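Local structure of Lem22 (5WD9) at residues L8-E13 and F43-S48. The protein is a Legionella effector of undefined function, an elongated three-helix protein that probably acts through binding partner proteins in the infected host cell. Sequence-based numbering, arbitrary orientation.
Sequences LTRLKE and FVKMGS
K45 NZ forms a salt bridge with E7 OE1, one residue before the segment 8-13, while R10 NH2 lies 4.4 Å from the same K45 NZ. The carboxylate of E7 also makes a long, weak ion pair with R10, and would be expected to ease the meeting of two like charges. No hydrogen bond joins the two segments; inward of these charges, aliphatic carbons and a thioether make the contact. K45 does double duty here, its CB packing 4.0 Å from L11 CD2 before the chain bends at chi2 (-64°) and carries the ammonium to the acidic partner. M46 meets the two buried leucines. Its CG lies beside the backbone N, and the bend at chi2 brings SD to 3.7 Å from L11 CD2 and 3.9 Å from L8 CD2, the methionine chain crossing both leucines at about a right angle. The CD2 methyls of two leucines spaced i, i+3 thus touch the same sulfur. The axes of the two short segments run roughly antiparallel (150°) and come within 10.6 Å at closest approach, as in up-and-down helical bundles. Helix 4-24 here faces helix 28-52, and L8 also packs on V60 and I67 of helix 58-87, so its side chain lies where all three helices meet.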
ATOM      1  N   LEU A   8      -5.191 -10.242   3.245  1.00  6.04           N
ATOM      2  CA  LEU A   8      -5.639  -8.860   3.125  1.00  6.84           C
ATOM      3  C   LEU A   8      -5.510  -8.115   4.446  1.00  5.81           C
ATOM      4  O   LEU A   8      -5.201  -6.919   4.453  1.00  5.69           O
ATOM      5  CB  LEU A   8      -7.066  -8.796   2.582  1.00  8.49           C
ATOM      6  CG  LEU A   8      -7.178  -9.200   1.114  1.00  9.49           C
ATOM      7  CD1 LEU A   8      -8.579  -8.904   0.621  1.00 21.04           C
ATOM      8  CD2 LEU A   8      -6.132  -8.494   0.250  1.00 13.70           C
ATOM      9  N   THR A   9      -5.738  -8.792   5.573  1.00  5.62           N
ATOM     10  CA  THR A   9      -5.502  -8.173   6.871  1.00  6.35           C
ATOM     11  C   THR A   9      -4.045  -7.752   7.000  1.00  4.85           C
ATOM     12  O   THR A   9      -3.741  -6.616   7.372  1.00  6.32           O
ATOM     13  CB  THR A   9      -5.882  -9.151   7.983  1.00  6.16           C
ATOM     14  OG1 THR A   9      -7.285  -9.426   7.895  1.00  6.49           O
ATOM     15  CG2 THR A   9      -5.588  -8.558   9.352  1.00  7.74           C
ATOM     16  N   ARG A  10      -3.131  -8.655   6.656  1.00  5.55           N
ATOM     17  CA  ARG A  10      -1.715  -8.324   6.715  1.00  4.98           C
ATOM     18  C   ARG A  10      -1.374  -7.191   5.766  1.00  5.06           C
ATOM     19  O   ARG A  10      -0.610  -6.294   6.129  1.00  6.21           O
ATOM     20  CB  ARG A  10      -0.858  -9.551   6.392  1.00  6.93           C
ATOM     21  CG  ARG A  10      -0.667 -10.498   7.574  1.00  7.79           C
ATOM     22  CD  ARG A  10       0.218 -11.722   7.230  1.00 15.56           C
ATOM     23  NE  ARG A  10       1.341 -11.365   6.371  1.00 16.68           N
ATOM     24  CZ  ARG A  10       1.906 -12.183   5.492  1.00 20.21           C
ATOM     25  NH1 ARG A  10       1.475 -13.431   5.342  1.00 20.38           N
ATOM     26  NH2 ARG A  10       2.891 -11.743   4.740  1.00 14.81           N
ATOM     27  N   LEU A  11      -1.927  -7.206   4.548  1.00  4.57           N
ATOM     28  CA  LEU A  11      -1.580  -6.188   3.565  1.00  5.72           C
ATOM     29  C   LEU A  11      -2.058  -4.820   4.025  1.00  4.82           C
ATOM     30  O   LEU A  11      -1.318  -3.829   3.933  1.00  5.34           O
ATOM     31  CB  LEU A  11      -2.172  -6.520   2.197  1.00  7.23           C
ATOM     32  CG  LEU A  11      -1.989  -5.403   1.161  1.00  5.57           C
ATOM     33  CD1 LEU A  11      -0.532  -5.183   0.828  1.00  6.35           C
ATOM     34  CD2 LEU A  11      -2.802  -5.697  -0.086  1.00  8.14           C
ATOM     35  N   LYS A  12      -3.301  -4.742   4.502  1.00  5.30           N
ATOM     36  CA  LYS A  12      -3.832  -3.468   4.956  1.00  6.23           C
ATOM     37  C   LYS A  12      -2.925  -2.872   6.016  1.00  4.74           C
ATOM     38  O   LYS A  12      -2.524  -1.702   5.942  1.00  5.77           O
ATOM     39  CB  LYS A  12      -5.249  -3.678   5.495  1.00  7.68           C
ATOM     40  CG  LYS A  12      -6.003  -2.401   5.830  1.00  8.97           C
ATOM     41  CD  LYS A  12      -5.764  -1.929   7.250  1.00 11.61           C
ATOM     42  CE  LYS A  12      -6.722  -0.791   7.602  1.00 13.63           C
ATOM     43  NZ  LYS A  12      -6.418  -0.187   8.922  1.00 16.70           N
ATOM     44  N   GLU A  13      -2.575  -3.677   7.008  1.00  5.38           N
ATOM     45  CA  GLU A  13      -1.794  -3.148   8.109  1.00  5.74           C
ATOM     46  C   GLU A  13      -0.351  -2.900   7.705  1.00  5.64           C
ATOM     47  O   GLU A  13       0.262  -1.950   8.198  1.00  7.14           O
ATOM     48  CB  GLU A  13      -1.923  -4.053   9.320  1.00  6.40           C
ATOM     49  CG  GLU A  13      -3.356  -4.095   9.794  1.00  8.32           C
ATOM     50  CD  GLU A  13      -3.528  -4.808  11.100  1.00  9.73           C
ATOM     51  OE1 GLU A  13      -2.513  -5.119  11.761  1.00 10.08           O
ATOM     52  OE2 GLU A  13      -4.699  -5.041  11.463  1.00 12.31           O
ATOM     53  N   PHE A  43       1.135  -4.575  -4.920  1.00  5.53           N
ATOM     54  CA  PHE A  43       1.136  -5.165  -6.250  1.00  6.91           C
ATOM     55  C   PHE A  43       1.155  -6.681  -6.173  1.00  7.19           C
ATOM     56  O   PHE A  43       0.385  -7.362  -6.863  1.00  8.32           O
ATOM     57  CB  PHE A  43       2.322  -4.660  -7.065  1.00  6.92           C
ATOM     58  CG  PHE A  43       2.428  -5.326  -8.394  1.00  9.16           C
ATOM     59  CD1 PHE A  43       1.567  -4.978  -9.420  1.00  8.44           C
ATOM     60  CD2 PHE A  43       3.329  -6.351  -8.604  1.00  9.72           C
ATOM     61  CE1 PHE A  43       1.640  -5.605 -10.646  1.00 11.79           C
ATOM     62  CE2 PHE A  43       3.403  -6.987  -9.837  1.00 13.40           C
ATOM     63  CZ  PHE A  43       2.561  -6.608 -10.853  1.00 13.39           C
ATOM     64  N   VAL A  44       2.035  -7.231  -5.341  1.00  7.08           N
ATOM     65  CA  VAL A  44       2.146  -8.684  -5.244  1.00  7.62           C
ATOM     66  C   VAL A  44       0.853  -9.286  -4.705  1.00  8.33           C
ATOM     67  O   VAL A  44       0.282 -10.221  -5.281  1.00  9.84           O
ATOM     68  CB  VAL A  44       3.362  -9.058  -4.378  1.00  8.70           C
ATOM     69  CG1 VAL A  44       3.365 -10.557  -4.079  1.00 12.03           C
ATOM     70  CG2 VAL A  44       4.665  -8.615  -5.049  1.00  9.18           C
ATOM     71  N   LYS A  45       0.354  -8.749  -3.605  1.00  7.40           N
ATOM     72  CA  LYS A  45      -0.768  -9.386  -2.916  1.00  8.04           C
ATOM     73  C   LYS A  45      -2.092  -9.157  -3.633  1.00  9.01           C
ATOM     74  O   LYS A  45      -2.944 -10.047  -3.665  1.00 10.01           O
ATOM     75  CB  LYS A  45      -0.844  -8.899  -1.469  1.00  7.16           C
ATOM     76  CG  LYS A  45       0.333  -9.343  -0.603  1.00  6.83           C
ATOM     77  CD  LYS A  45       0.388 -10.845  -0.428  1.00  8.04           C
ATOM     78  CE  LYS A  45       1.638 -11.229   0.340  1.00  9.21           C
ATOM     79  NZ  LYS A  45       1.591 -12.676   0.661  1.00 10.58           N
ATOM     80  N   MET A  46      -2.305  -7.971  -4.196  1.00  9.29           N
ATOM     81  CA  MET A  46      -3.556  -7.768  -4.921  1.00  9.75           C
ATOM     82  C   MET A  46      -3.572  -8.529  -6.235  1.00 14.56           C
ATOM     83  O   MET A  46      -4.642  -8.958  -6.683  1.00 11.99           O
ATOM     84  CB  MET A  46      -3.822  -6.281  -5.121  1.00 11.34           C
ATOM     85  CG  MET A  46      -3.989  -5.521  -3.814  1.00 11.25           C
ATOM     86  SD  MET A  46      -5.355  -6.109  -2.771  1.00 14.15           S
ATOM     87  CE  MET A  46      -6.757  -5.652  -3.785  1.00 21.05           C
ATOM     88  N   GLY A  47      -2.411  -8.721  -6.863  1.00 11.88           N
ATOM     89  CA  GLY A  47      -2.359  -9.584  -8.030  1.00 14.53           C
ATOM     90  C   GLY A  47      -2.847 -10.981  -7.710  1.00 15.92           C
ATOM     91  O   GLY A  47      -3.636 -11.564  -8.458  1.00 17.21           O
ATOM     92  N   SER A  48      -2.414 -11.524  -6.569  1.00 16.11           N
ATOM     93  CA  SER A  48      -2.869 -12.848  -6.160  1.00 17.29           C
ATOM     94  C   SER A  48      -4.354 -12.850  -5.821  1.00 15.38           C
ATOM     95  O   SER A  48      -5.064 -13.812  -6.136  1.00 17.01           O
ATOM     96  CB  SER A  48      -2.049 -13.329  -4.967  1.00 16.98           C
ATOM     97  OG  SER A  48      -0.683 -13.452  -5.325  1.00 17.01           O
TER